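PDB 3NRE: aldose 1-epimerase from Escherichia coli, which probably interconverts the alpha and beta anomers of aldose sugars, as the mutarotases of the aldose 1-epimerase family do. Local coordinates for residues I222-T227 with S282-R287; L128-S133 with T146-Y151; S110-Y115 with E140-G145; S133-G138 with G277-S282; R197-N202 with F236-A241. All coordinates share one frame; numbering follows the deposited sequence.

Interaction 1: residues I222-T227 with S282-R287; sequences IIMETT and SEMSLR
Ile-223 and Arg-287 form a hydrogen-bonded pair in an antiparallel ladder between neighbouring strands of the large beta-sandwich sheet of this galactose mutarotase-like fold. Ile-223 N gives a nearly straight bond to Arg-287 O (2.8 Å, 169° at the hydrogen), and Arg-287 N answers to Ile-223 O. Glu-225 with Ser-285 and Thr-227 with Glu-283 repeat the exchange; Met-224 with Leu-286 and Thr-226 with Met-284 are the non-hydrogen-bonded pairs between them.

Arg-287 is worth following outward. Its CB lies 3.9 Å from Ile-223 O, and with CG anti to the backbone N (chi1 178°) the chain runs beside Ile-223 before bending at chi3. NE then gives a 2.6 Å bond to a water that donates to Glu-225 OE2, so the two charges are joined through water. Farther on, NH2 sits 3.9 Å from Ile-223 CG1, which lies over one face of the guanidinium, while NH1 makes a salt bridge to Glu-289. The face that carries selenomethionines Met-224 and Met-284 together with Leu-286 is turned to strands 142-153 and 250-256; beside it, Ile-222 CG2 meets Leu-286 CB at 3.9 Å.

Interaction 2: residues L128-S133 with T146-Y151; sequences LTVTLS and TGWHPY
Two layers of the beta-sandwich core meet where Trp-148, on strand 142-153, reaches across to Val-130 and Leu-132 of strand 127-136. The strand axes come no closer than 8.9 Å, so side chains must fill the interval. Leu-132 comes from the direction opposite to the indole and lays CD1 over one face of it, 3.9 Å from the centroid of the six-membered ring and 28° off the normal, a CH-pi contact displaced toward the rim. Its CG is closer still to a ring atom, 3.5 Å from Trp-148 CZ2. With CG anti to its carbonyl carbon (chi1 -84°), Leu-132 also sets CD1 3.4 Å from Gly-147 O and against Thr-146 CB.

Val-130 slides past the ring in the opposite sense. Its CG1 meets the indole obliquely at the pyrrole side, 3.4 Å from Trp-148 NE1, whose N-H is taken by Gln-119 of the adjoining strand 114-123. Replacing Trp-148 with an alanine would probably open a gap under Leu-132 and Val-130 and leave Gln-119 OE1 without its indole donor. Apart from that N-H, and the hydroxyl of Thr-146 that pairs with Ser-282, the contact is mainly apolar, with methyl and ring carbons also resting on backbone carbonyls, consistent with shape fit and exclusion of water doing most of the work.

Interaction 3: residues S110-Y115 with E140-G145; sequences SGVYHY and ETLPFG
Tyr-113 and Phe-144 both carry CG anti to the carbonyl carbon (chi1 -71° and -77°), and these torsions send their rings past each other from facing backbones. The result is a T-shaped pair: the edge of Tyr-113 points into the face of Phe-144, with centroids 5.1 Å apart and planes at 88°. Tyr-113 CD2 makes the closest carbon approach, 3.6 Å from Phe-144 CZ, and lies off-centre over the ring.

The tyrosine is held on other sides as well. Leu-142 CD1 sits over one face, 3.9 Å from the ring centroid and close to the normal, a CH-pi contact, while Leu-142 CB lies 3.6 Å from Tyr-113 CE2. At the ring's far end Tyr-113 OH donates to Pro-143 O at 2.6 Å, in the plane of that carbonyl, and it also bonds to His-263 NE2. A methyl over the face, an aromatic ring against the edge and a bond at the hydroxyl together probably leave the phenol little freedom to turn.

Val-112 CG1 adds a looser touch on Leu-142 CD1, and Tyr-115 CB rests near Phe-144 CE2. The contact joins the loop before strand 114-123 of the large sheet to the start of strand 142-153 of the other, and so bridges the two sheets of the beta-sandwich at one end; strand 127-136 lies alongside, with Val-134 touching Phe-144 and Tyr-115, and Phe-63 of strand 62-65 packs on Tyr-113.

Interaction 4: residues S133-G138 with G277-S282; sequences SVTNQG and GESTTS
Thr-135 OG1 and Ser-279 OG share a 2.8 Å hydrogen bond across a non-hydrogen-bonded pair, and either hydroxyl could donate. Two residues along, Ser-133 OG and Thr-281 OG1 do the same at 3.0 Å in the modelled conformer of Thr-281. In that conformer all four oxygens stand anti to their own carbonyl carbons, with chi1 between -51° and -58°, which turns each pair together on the outer face of the sheet.

Here strands 127-136 and 279-290 run antiparallel as neighbours in the large sheet of the beta-sandwich. Val-134 and Thr-280 form the hydrogen-bonded pair between the hydroxyl rungs: Val-134 N reaches Thr-280 O nearly in line with the carbonyl, and the return bond has the same character. On the inward face their side chains lie side by side, Val-134 CG1 3.8 Å from Thr-280 CG2.

The bonding continues beyond the start of strand 279-290, from Asn-136 N to Glu-278 O and from Gly-277 N to Asn-136 O (2.8 Å). Asn-136 OD1 accepts from Gly-138 N at 2.9 Å, making an Asx turn, while Asn-136 ND2 bonds to Glu-140 O and Leu-274 O.

Interaction 5: residues R197-N202 with F236-A241; sequences RQWVNN and FVSDPA
Phe-236 points its edge into the face of Trp-199, a T-shaped pair with planes at 86° and the centroids of the phenyl and the indole six-membered ring 5.2 Å apart. Phe-236 CE1 leads, 3.5 Å from Trp-199 CH2. The CB of Trp-199 starts away from segment 236-241, but CG anti to the backbone N (chi1 178°) brings the indole back, and the same setting in Phe-236 (chi1 -177°) carries the phenyl to it. Val-237 O lies 3.8 Å from Trp-199 CE3.

Next to this pair, strands 200-205 and 232-237 of the second antiparallel sheet of this mutarotase-like beta-sandwich run side by side. Val-200 and Val-237 exchange both backbone bonds, Val-200 N to Val-237 O at 2.9 Å, and their CB atoms lie 3.9 Å apart on the face away from the aromatics. Trp-199 NE1 bonds to Glu-170, which also takes Asn-201 ND2. A serine in place of Trp-199 would probably strip the edge of Phe-236 of its aromatic cover and leave Glu-170 OE1 without the indole N-H. Val-237 CB and CG1 lean on Gln-198 O, the methyl at 3.4 Å.

Interactions 1, 2 and 4 meet on strands 127-136 and 279-290 of the large sheet: 1 and 4 are ladders on consecutive lengths of strand 279-290, their segments overlapping at Ser-282, while 2 packs the same sheet against the layer carrying strand 142-153. The Ser-282 OG to Thr-146 OG1 bond (2.6 Å) ties these layers together. Interaction 2 is the most central, its centre about 6 Å from the chain's, and mainly apolar; interaction 4, farther out, pairs hydroxyls on an exposed face, and interaction 1 has charged groups and waters on one face. Interaction 3, buried though peripheral, uses the beginning of strand 142-153 in an aromatic cluster. Interaction 5 combines a ladder with a T-shaped pair.

Interaction 1: residues I222-T227 with S282-R287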
# COMPACT_ATOMS: atom_id res chain seq x y z
N ILE A 222 12.68 8.31 -7.13
CA ILE A 222 12.46 6.93 -6.70
C ILE A 222 11.70 6.24 -7.80
O ILE A 222 10.70 6.78 -8.27
CB ILE A 222 11.61 6.83 -5.41
CG1 ILE A 222 12.37 7.42 -4.23
CG2 ILE A 222 11.20 5.38 -5.13
CD1 ILE A 222 11.76 7.08 -2.91
N ILE A 223 12.20 5.07 -8.19
CA ILE A 223 11.61 4.24 -9.24
C ILE A 223 10.93 3.10 -8.54
O ILE A 223 11.56 2.28 -7.88
CB ILE A 223 12.64 3.62 -10.20
CG1 ILE A 223 13.36 4.69 -11.00
CG2 ILE A 223 11.98 2.56 -11.11
CD1 ILE A 223 12.47 5.52 -11.80
N MSE A 224 9.62 3.06 -8.71
CA MSE A 224 8.77 2.01 -8.13
C MSE A 224 8.44 0.99 -9.22
O MSE A 224 7.97 1.36 -10.31
CB MSE A 224 7.45 2.58 -7.55
CG MSE A 224 6.40 1.49 -7.17
SE MSE A 224 4.68 1.98 -6.30
CE MSE A 224 5.26 3.11 -4.89
N GLU A 225 8.67 -0.30 -8.90
CA GLU A 225 8.35 -1.42 -9.80
C GLU A 225 7.66 -2.52 -9.00
O GLU A 225 8.00 -2.78 -7.85
CB GLU A 225 9.60 -2.02 -10.46
CG GLU A 225 10.24 -1.07 -11.43
CD GLU A 225 11.42 -1.68 -12.20
OE1 GLU A 225 11.44 -2.91 -12.47
OE2 GLU A 225 12.32 -0.90 -12.55
N THR A 226 6.63 -3.11 -9.57
CA THR A 226 5.93 -4.22 -8.92
C THR A 226 5.99 -5.49 -9.78
O THR A 226 6.01 -5.43 -11.06
CB THR A 226 4.45 -3.87 -8.67
OG1 THR A 226 3.88 -3.39 -9.90
CG2 THR A 226 4.30 -2.84 -7.50
N THR A 227 6.04 -6.64 -9.11
CA THR A 227 6.06 -7.94 -9.81
C THR A 227 5.19 -8.95 -9.07
O THR A 227 5.41 -9.20 -7.89
CB THR A 227 7.49 -8.58 -9.84
OG1 THR A 227 8.43 -7.61 -10.30
CG2 THR A 227 7.53 -9.78 -10.78
N SER A 282 3.42 -11.04 -4.08
CA SER A 282 3.68 -9.83 -4.90
C SER A 282 4.93 -9.16 -4.35
O SER A 282 5.23 -9.35 -3.20
CB SER A 282 2.51 -8.84 -4.88
OG SER A 282 2.21 -8.41 -3.60
N GLU A 283 5.60 -8.37 -5.17
CA GLU A 283 6.80 -7.67 -4.76
C GLU A 283 6.70 -6.20 -5.18
O GLU A 283 6.16 -5.89 -6.23
CB GLU A 283 8.00 -8.34 -5.44
CG GLU A 283 9.35 -7.72 -5.18
CD GLU A 283 10.41 -8.24 -6.13
OE1 GLU A 283 10.76 -9.44 -6.00
OE2 GLU A 283 10.88 -7.45 -7.00
N MSE A 284 7.21 -5.30 -4.34
CA MSE A 284 7.35 -3.90 -4.72
C MSE A 284 8.82 -3.59 -4.54
O MSE A 284 9.37 -3.93 -3.49
CB MSE A 284 6.53 -3.04 -3.77
CG MSE A 284 6.79 -1.53 -3.85
SE MSE A 284 5.80 -0.43 -2.68
CE MSE A 284 6.55 -0.88 -0.97
N SER A 285 9.44 -2.93 -5.51
CA SER A 285 10.77 -2.41 -5.30
C SER A 285 10.79 -0.90 -5.43
O SER A 285 10.04 -0.32 -6.24
CB SER A 285 11.77 -3.09 -6.22
OG SER A 285 11.64 -2.69 -7.57
N LEU A 286 11.61 -0.26 -4.59
CA LEU A 286 11.82 1.18 -4.67
C LEU A 286 13.30 1.42 -4.89
O LEU A 286 14.11 1.11 -4.03
CB LEU A 286 11.36 1.85 -3.37
CG LEU A 286 9.89 1.64 -2.95
CD1 LEU A 286 9.64 2.26 -1.56
CD2 LEU A 286 8.94 2.20 -4.01
N ARG A 287 13.66 2.00 -6.03
CA ARG A 287 15.06 2.22 -6.36
C ARG A 287 15.35 3.69 -6.36
O ARG A 287 14.63 4.47 -7.01
CB ARG A 287 15.41 1.59 -7.71
CG ARG A 287 16.84 1.83 -8.14
CD ARG A 287 17.30 0.89 -9.27
NE ARG A 287 16.52 1.10 -10.49
CZ ARG A 287 16.70 2.10 -11.36
NH1 ARG A 287 17.62 3.04 -11.17
NH2 ARG A 287 15.92 2.17 -12.43
O HOH W 1 12.42 -0.16 -8.55
O HOH W 2 9.36 -5.44 -8.62
O HOH W 3 14.34 -0.37 -10.34

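Interaction 2: residues L128-S133 with T146-Y151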
# COMPACT_ATOMS: atom_id res chain seq x y z
N LEU A 128 15.34 -1.00 -2.31
CA LEU A 128 14.59 -1.71 -1.29
C LEU A 128 13.58 -2.61 -2.02
O LEU A 128 12.83 -2.13 -2.88
CB LEU A 128 13.77 -0.72 -0.46
CG LEU A 128 12.71 -1.35 0.45
CD1 LEU A 128 13.34 -2.30 1.48
CD2 LEU A 128 11.85 -0.28 1.13
N THR A 129 13.59 -3.91 -1.68
CA THR A 129 12.62 -4.87 -2.21
C THR A 129 11.79 -5.41 -1.03
O THR A 129 12.32 -5.86 -0.01
CB THR A 129 13.31 -6.04 -2.96
OG1 THR A 129 14.18 -5.52 -3.98
CG2 THR A 129 12.30 -6.98 -3.60
N VAL A 130 10.47 -5.39 -1.20
CA VAL A 130 9.54 -5.86 -0.18
C VAL A 130 8.62 -6.87 -0.87
O VAL A 130 8.15 -6.60 -1.96
CB VAL A 130 8.67 -4.73 0.40
CG1 VAL A 130 7.83 -5.31 1.53
CG2 VAL A 130 9.53 -3.51 0.91
N THR A 131 8.45 -8.03 -0.24
CA THR A 131 7.71 -9.15 -0.79
C THR A 131 6.62 -9.60 0.23
O THR A 131 6.94 -9.89 1.40
CB THR A 131 8.74 -10.28 -1.09
OG1 THR A 131 9.75 -9.79 -1.99
CG2 THR A 131 8.09 -11.57 -1.67
N LEU A 132 5.36 -9.65 -0.21
CA LEU A 132 4.27 -10.20 0.59
C LEU A 132 3.82 -11.53 -0.04
O LEU A 132 3.60 -11.57 -1.25
CB LEU A 132 3.09 -9.25 0.59
CG LEU A 132 3.05 -8.08 1.59
CD1 LEU A 132 1.95 -7.15 1.11
CD2 LEU A 132 2.84 -8.58 3.06
N SER A 133 3.71 -12.58 0.78
CA SER A 133 3.24 -13.89 0.39
C SER A 133 2.19 -14.33 1.39
O SER A 133 2.47 -14.39 2.60
CB SER A 133 4.36 -14.93 0.36
OG SER A 133 5.47 -14.46 -0.39
N THR A 146 -2.97 -8.20 -2.49
CA THR A 146 -1.88 -7.61 -1.70
C THR A 146 -1.53 -6.24 -2.24
O THR A 146 -1.88 -5.85 -3.40
CB THR A 146 -0.61 -8.50 -1.76
OG1 THR A 146 -0.34 -8.83 -3.13
CG2 THR A 146 -0.81 -9.75 -0.97
N GLY A 147 -0.83 -5.49 -1.39
CA GLY A 147 -0.41 -4.17 -1.78
C GLY A 147 0.27 -3.51 -0.64
O GLY A 147 0.51 -4.13 0.37
N TRP A 148 0.61 -2.26 -0.88
CA TRP A 148 1.23 -1.44 0.14
C TRP A 148 0.73 -0.03 0.05
O TRP A 148 0.20 0.42 -0.97
CB TRP A 148 2.77 -1.42 -0.04
CG TRP A 148 3.48 -2.68 0.27
CD1 TRP A 148 4.04 -3.08 1.47
CD2 TRP A 148 3.73 -3.74 -0.66
NE1 TRP A 148 4.62 -4.35 1.32
CE2 TRP A 148 4.44 -4.76 0.03
CE3 TRP A 148 3.39 -3.95 -2.01
CZ2 TRP A 148 4.83 -5.94 -0.60
CZ3 TRP A 148 3.75 -5.12 -2.63
CH2 TRP A 148 4.49 -6.10 -1.92
N HIS A 149 0.97 0.66 1.17
CA HIS A 149 0.51 2.02 1.37
C HIS A 149 1.65 2.91 1.82
O HIS A 149 1.73 3.28 3.00
CB HIS A 149 -0.66 1.97 2.34
CG HIS A 149 -1.44 3.23 2.45
ND1 HIS A 149 -0.91 4.37 3.03
CD2 HIS A 149 -2.73 3.52 2.19
CE1 HIS A 149 -1.84 5.31 3.08
NE2 HIS A 149 -2.96 4.81 2.60
N PRO A 150 2.58 3.23 0.91
CA PRO A 150 3.70 4.09 1.30
C PRO A 150 3.34 5.56 1.33
O PRO A 150 2.56 6.05 0.49
CB PRO A 150 4.76 3.78 0.24
CG PRO A 150 4.00 3.34 -0.93
CD PRO A 150 2.75 2.71 -0.46
N TYR A 151 3.96 6.26 2.27
CA TYR A 151 3.85 7.68 2.43
C TYR A 151 5.15 8.33 1.98
O TYR A 151 6.22 8.07 2.56
CB TYR A 151 3.65 8.04 3.89
CG TYR A 151 2.33 7.59 4.51
CD1 TYR A 151 2.17 6.28 5.00
CD2 TYR A 151 1.28 8.47 4.66
CE1 TYR A 151 0.95 5.89 5.59
CE2 TYR A 151 0.09 8.07 5.28
CZ TYR A 151 -0.05 6.80 5.70
OH TYR A 151 -1.23 6.40 6.32

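Interaction 3: residues S110-Y115 with E140-G145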
# COMPACT_ATOMS: atom_id res chain seq x y z
N SER A 110 -9.41 -14.94 12.81
CA SER A 110 -10.72 -14.40 13.16
C SER A 110 -11.30 -13.71 11.94
O SER A 110 -10.63 -13.50 10.94
CB SER A 110 -10.62 -13.43 14.34
OG SER A 110 -9.59 -12.50 14.14
N GLY A 111 -12.57 -13.35 12.01
CA GLY A 111 -13.22 -12.71 10.88
C GLY A 111 -13.43 -13.62 9.70
O GLY A 111 -13.52 -14.85 9.84
N VAL A 112 -13.55 -13.01 8.53
CA VAL A 112 -13.95 -13.69 7.29
C VAL A 112 -12.76 -14.53 6.74
O VAL A 112 -12.95 -15.69 6.38
CB VAL A 112 -14.45 -12.70 6.24
CG1 VAL A 112 -14.59 -13.34 4.88
CG2 VAL A 112 -15.77 -12.12 6.67
N TYR A 113 -11.58 -13.92 6.67
CA TYR A 113 -10.37 -14.54 6.13
C TYR A 113 -9.44 -15.04 7.24
O TYR A 113 -9.08 -14.29 8.17
CB TYR A 113 -9.60 -13.53 5.30
CG TYR A 113 -10.19 -13.11 3.98
CD1 TYR A 113 -11.26 -12.23 3.90
CD2 TYR A 113 -9.62 -13.52 2.79
CE1 TYR A 113 -11.75 -11.80 2.66
CE2 TYR A 113 -10.09 -13.12 1.59
CZ TYR A 113 -11.17 -12.24 1.52
OH TYR A 113 -11.62 -11.87 0.28
N HIS A 114 -9.03 -16.31 7.15
CA HIS A 114 -7.98 -16.86 7.99
C HIS A 114 -6.77 -17.11 7.08
O HIS A 114 -6.92 -17.67 5.99
CB HIS A 114 -8.41 -18.20 8.64
CG HIS A 114 -9.49 -18.05 9.66
ND1 HIS A 114 -9.86 -19.08 10.50
CD2 HIS A 114 -10.28 -17.00 9.99
CE1 HIS A 114 -10.84 -18.68 11.29
NE2 HIS A 114 -11.11 -17.41 11.00
N TYR A 115 -5.58 -16.73 7.55
CA TYR A 115 -4.41 -16.81 6.69
C TYR A 115 -3.13 -16.59 7.49
O TYR A 115 -3.17 -16.20 8.68
CB TYR A 115 -4.46 -15.77 5.54
CG TYR A 115 -4.61 -14.38 6.08
CD1 TYR A 115 -3.49 -13.64 6.47
CD2 TYR A 115 -5.88 -13.81 6.29
CE1 TYR A 115 -3.63 -12.38 7.00
CE2 TYR A 115 -6.01 -12.57 6.83
CZ TYR A 115 -4.89 -11.85 7.17
OH TYR A 115 -4.96 -10.61 7.75
N GLU A 140 -12.58 -22.52 3.24
CA GLU A 140 -13.11 -22.25 1.89
C GLU A 140 -12.22 -21.35 1.04
O GLU A 140 -11.53 -20.46 1.56
CB GLU A 140 -14.48 -21.55 2.02
CG GLU A 140 -15.50 -22.27 2.90
CD GLU A 140 -16.00 -23.58 2.30
OE1 GLU A 140 -15.67 -23.89 1.12
OE2 GLU A 140 -16.74 -24.31 3.01
N THR A 141 -12.30 -21.55 -0.27
CA THR A 141 -11.64 -20.66 -1.24
C THR A 141 -12.19 -19.22 -1.14
O THR A 141 -13.41 -19.07 -1.11
CB THR A 141 -11.92 -21.16 -2.64
OG1 THR A 141 -11.42 -22.48 -2.76
CG2 THR A 141 -11.29 -20.24 -3.71
N LEU A 142 -11.30 -18.21 -1.06
CA LEU A 142 -11.68 -16.77 -1.04
C LEU A 142 -10.77 -15.98 -1.96
O LEU A 142 -9.70 -16.48 -2.35
CB LEU A 142 -11.60 -16.21 0.37
CG LEU A 142 -12.68 -16.65 1.36
CD1 LEU A 142 -12.38 -16.20 2.78
CD2 LEU A 142 -14.05 -16.10 0.95
N PRO A 143 -11.19 -14.78 -2.39
CA PRO A 143 -10.38 -13.98 -3.30
C PRO A 143 -9.45 -13.03 -2.54
O PRO A 143 -9.89 -12.30 -1.64
CB PRO A 143 -11.45 -13.25 -4.14
CG PRO A 143 -12.52 -12.96 -3.16
CD PRO A 143 -12.56 -14.24 -2.29
N PHE A 144 -8.16 -13.09 -2.90
CA PHE A 144 -7.10 -12.41 -2.21
C PHE A 144 -6.41 -11.35 -3.05
O PHE A 144 -6.33 -11.41 -4.29
CB PHE A 144 -6.02 -13.40 -1.73
CG PHE A 144 -6.40 -14.22 -0.48
CD1 PHE A 144 -7.27 -15.27 -0.57
CD2 PHE A 144 -5.78 -14.00 0.75
CE1 PHE A 144 -7.61 -16.01 0.54
CE2 PHE A 144 -6.11 -14.78 1.88
CZ PHE A 144 -6.98 -15.79 1.75
N GLY A 145 -5.87 -10.39 -2.34
CA GLY A 145 -4.98 -9.42 -2.97
C GLY A 145 -3.94 -8.93 -1.96
O GLY A 145 -4.05 -9.18 -0.78

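Interaction 4: residues S133-G138 with G277-S282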
# COMPACT_ATOMS: atom_id res chain seq x y z
N SER A 133 3.71 -12.58 0.78
CA SER A 133 3.24 -13.89 0.39
C SER A 133 2.19 -14.33 1.39
O SER A 133 2.47 -14.39 2.60
CB SER A 133 4.36 -14.93 0.36
OG SER A 133 5.47 -14.46 -0.39
N VAL A 134 0.98 -14.64 0.89
CA VAL A 134 -0.16 -14.91 1.75
C VAL A 134 -0.73 -16.26 1.40
O VAL A 134 -0.85 -16.57 0.22
CB VAL A 134 -1.24 -13.79 1.65
CG1 VAL A 134 -1.72 -13.55 0.22
CG2 VAL A 134 -2.45 -14.07 2.55
N THR A 135 -1.01 -17.05 2.44
CA THR A 135 -1.54 -18.40 2.28
C THR A 135 -2.91 -18.49 2.93
O THR A 135 -3.06 -18.16 4.10
CB THR A 135 -0.62 -19.42 3.00
OG1 THR A 135 0.72 -19.30 2.50
CG2 THR A 135 -1.12 -20.87 2.81
N ASN A 136 -3.90 -18.98 2.19
CA ASN A 136 -5.24 -19.19 2.74
C ASN A 136 -5.19 -20.37 3.74
O ASN A 136 -4.77 -21.48 3.40
CB ASN A 136 -6.27 -19.44 1.63
CG ASN A 136 -7.72 -19.51 2.16
OD1 ASN A 136 -7.96 -19.28 3.34
ND2 ASN A 136 -8.66 -19.85 1.30
N GLN A 137 -5.62 -20.09 4.97
CA GLN A 137 -5.69 -21.09 6.05
C GLN A 137 -7.14 -21.35 6.52
O GLN A 137 -7.34 -21.97 7.57
CB GLN A 137 -4.85 -20.62 7.23
CG GLN A 137 -3.36 -20.66 6.97
CD GLN A 137 -2.50 -20.44 8.24
OE1 GLN A 137 -2.79 -19.58 9.09
NE2 GLN A 137 -1.43 -21.22 8.36
N GLY A 138 -8.12 -20.85 5.76
CA GLY A 138 -9.52 -21.06 6.10
C GLY A 138 -10.04 -22.37 5.53
O GLY A 138 -9.26 -23.16 4.97
N GLY A 277 -4.75 -23.69 1.68
CA GLY A 277 -3.36 -24.04 1.44
C GLY A 277 -2.67 -23.41 0.23
O GLY A 277 -1.45 -23.58 0.09
N GLU A 278 -3.39 -22.75 -0.66
CA GLU A 278 -2.78 -22.04 -1.82
C GLU A 278 -2.25 -20.65 -1.44
O GLU A 278 -2.78 -20.02 -0.53
CB GLU A 278 -3.76 -21.91 -2.99
CG GLU A 278 -3.51 -22.85 -4.17
CD GLU A 278 -4.68 -22.98 -5.12
OE1 GLU A 278 -5.62 -22.14 -5.04
OE2 GLU A 278 -4.67 -23.91 -5.96
N SER A 279 -1.21 -20.19 -2.13
CA SER A 279 -0.59 -18.91 -1.79
C SER A 279 -0.48 -18.00 -2.99
O SER A 279 -0.49 -18.46 -4.13
CB SER A 279 0.82 -19.15 -1.26
OG SER A 279 0.81 -20.04 -0.15
N THR A 280 -0.33 -16.72 -2.77
CA THR A 280 0.05 -15.82 -3.84
C THR A 280 1.07 -14.81 -3.27
O THR A 280 1.08 -14.59 -2.06
CB THR A 280 -1.13 -15.09 -4.47
OG1 THR A 280 -0.67 -14.41 -5.65
CG2 THR A 280 -1.77 -14.08 -3.51
N THR A 281 1.91 -14.27 -4.15
CA THR A 281 3.03 -13.41 -3.75
C THR A 281 3.08 -12.19 -4.66
O THR A 281 2.76 -12.26 -5.85
CB THR A 281 4.38 -14.18 -3.83
OG1 THR A 281 4.33 -15.34 -2.99
CG2 THR A 281 5.54 -13.28 -3.39
N SER A 282 3.42 -11.04 -4.08
CA SER A 282 3.68 -9.83 -4.90
C SER A 282 4.93 -9.16 -4.35
O SER A 282 5.23 -9.35 -3.20
CB SER A 282 2.51 -8.84 -4.88
OG SER A 282 2.21 -8.41 -3.60

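Interaction 5: residues R197-N202 with F236-A241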
# COMPACT_ATOMS: atom_id res chain seq x y z
N ARG A 197 -2.84 20.43 -4.82
CA ARG A 197 -2.79 20.97 -3.46
C ARG A 197 -4.19 21.06 -2.89
O ARG A 197 -4.68 22.15 -2.55
CB ARG A 197 -2.10 22.35 -3.45
CG ARG A 197 -0.58 22.26 -3.56
CD ARG A 197 -0.09 21.13 -2.68
NE ARG A 197 1.37 20.98 -2.60
CZ ARG A 197 2.11 20.28 -3.46
NH1 ARG A 197 1.56 19.67 -4.50
NH2 ARG A 197 3.42 20.20 -3.28
N GLN A 198 -4.82 19.90 -2.77
CA GLN A 198 -6.18 19.74 -2.26
C GLN A 198 -6.38 18.25 -2.04
O GLN A 198 -5.60 17.42 -2.51
CB GLN A 198 -7.22 20.25 -3.27
CG GLN A 198 -7.14 19.57 -4.62
CD GLN A 198 -8.09 20.22 -5.61
OE1 GLN A 198 -7.66 20.99 -6.47
NE2 GLN A 198 -9.38 19.95 -5.47
N TRP A 199 -7.47 17.93 -1.34
CA TRP A 199 -7.82 16.55 -1.03
C TRP A 199 -7.82 15.74 -2.31
O TRP A 199 -8.46 16.12 -3.29
CB TRP A 199 -9.22 16.49 -0.44
CG TRP A 199 -9.72 15.11 -0.14
CD1 TRP A 199 -10.55 14.35 -0.93
CD2 TRP A 199 -9.45 14.35 1.04
NE1 TRP A 199 -10.76 13.14 -0.33
CE2 TRP A 199 -10.13 13.11 0.89
CE3 TRP A 199 -8.71 14.57 2.19
CZ2 TRP A 199 -10.08 12.11 1.87
CZ3 TRP A 199 -8.65 13.58 3.16
CH2 TRP A 199 -9.33 12.37 2.99
N VAL A 200 -7.10 14.64 -2.30
CA VAL A 200 -7.19 13.62 -3.35
C VAL A 200 -7.35 12.24 -2.70
O VAL A 200 -6.59 11.87 -1.84
CB VAL A 200 -5.91 13.57 -4.19
CG1 VAL A 200 -5.98 12.37 -5.19
CG2 VAL A 200 -5.65 14.88 -4.93
N ASN A 201 -8.35 11.47 -3.13
CA ASN A 201 -8.49 10.08 -2.65
C ASN A 201 -9.11 9.30 -3.78
O ASN A 201 -10.32 9.13 -3.83
CB ASN A 201 -9.37 10.02 -1.41
CG ASN A 201 -9.76 8.60 -1.02
OD1 ASN A 201 -8.94 7.70 -1.07
ND2 ASN A 201 -11.03 8.42 -0.59
N ASN A 202 -8.28 8.82 -4.69
CA ASN A 202 -8.79 8.25 -5.95
C ASN A 202 -7.97 7.08 -6.36
O ASN A 202 -6.71 7.12 -6.28
CB ASN A 202 -8.80 9.28 -7.10
CG ASN A 202 -9.74 10.42 -6.84
OD1 ASN A 202 -9.39 11.41 -6.16
ND2 ASN A 202 -10.98 10.30 -7.35
N PHE A 236 -3.30 9.43 -2.53
CA PHE A 236 -3.81 10.17 -1.41
C PHE A 236 -3.03 11.47 -1.19
O PHE A 236 -1.80 11.44 -1.10
CB PHE A 236 -3.75 9.29 -0.13
CG PHE A 236 -4.34 9.98 1.05
CD1 PHE A 236 -5.64 10.38 1.01
CD2 PHE A 236 -3.59 10.26 2.15
CE1 PHE A 236 -6.20 11.06 2.05
CE2 PHE A 236 -4.14 10.96 3.23
CZ PHE A 236 -5.45 11.34 3.19
N VAL A 237 -3.75 12.59 -1.13
CA VAL A 237 -3.28 13.89 -0.66
C VAL A 237 -4.32 14.32 0.36
O VAL A 237 -5.53 14.30 0.08
CB VAL A 237 -3.20 14.95 -1.76
CG1 VAL A 237 -2.64 16.28 -1.17
CG2 VAL A 237 -2.34 14.46 -2.90
N SER A 238 -3.87 14.71 1.53
CA SER A 238 -4.79 15.13 2.59
C SER A 238 -5.21 16.62 2.47
O SER A 238 -5.01 17.24 1.43
CB SER A 238 -4.16 14.75 3.94
OG SER A 238 -5.10 14.73 5.00
N ASP A 239 -5.82 17.20 3.49
CA ASP A 239 -6.22 18.63 3.47
C ASP A 239 -6.22 19.15 4.90
O ASP A 239 -6.59 18.40 5.81
CB ASP A 239 -7.62 18.80 2.87
CG ASP A 239 -8.08 20.28 2.80
OD1 ASP A 239 -7.29 21.15 2.39
OD2 ASP A 239 -9.24 20.57 3.13
N PRO A 240 -5.80 20.41 5.10
CA PRO A 240 -5.85 20.91 6.48
C PRO A 240 -7.24 20.91 7.15
O PRO A 240 -7.29 21.13 8.36
CB PRO A 240 -5.29 22.31 6.39
CG PRO A 240 -4.41 22.31 5.16
CD PRO A 240 -4.91 21.22 4.25
N ALA A 241 -8.33 20.61 6.40
CA ALA A 241 -9.68 20.35 6.99
C ALA A 241 -9.98 18.93 7.57
O ALA A 241 -10.86 18.81 8.42
CB ALA A 241 -10.77 20.73 5.98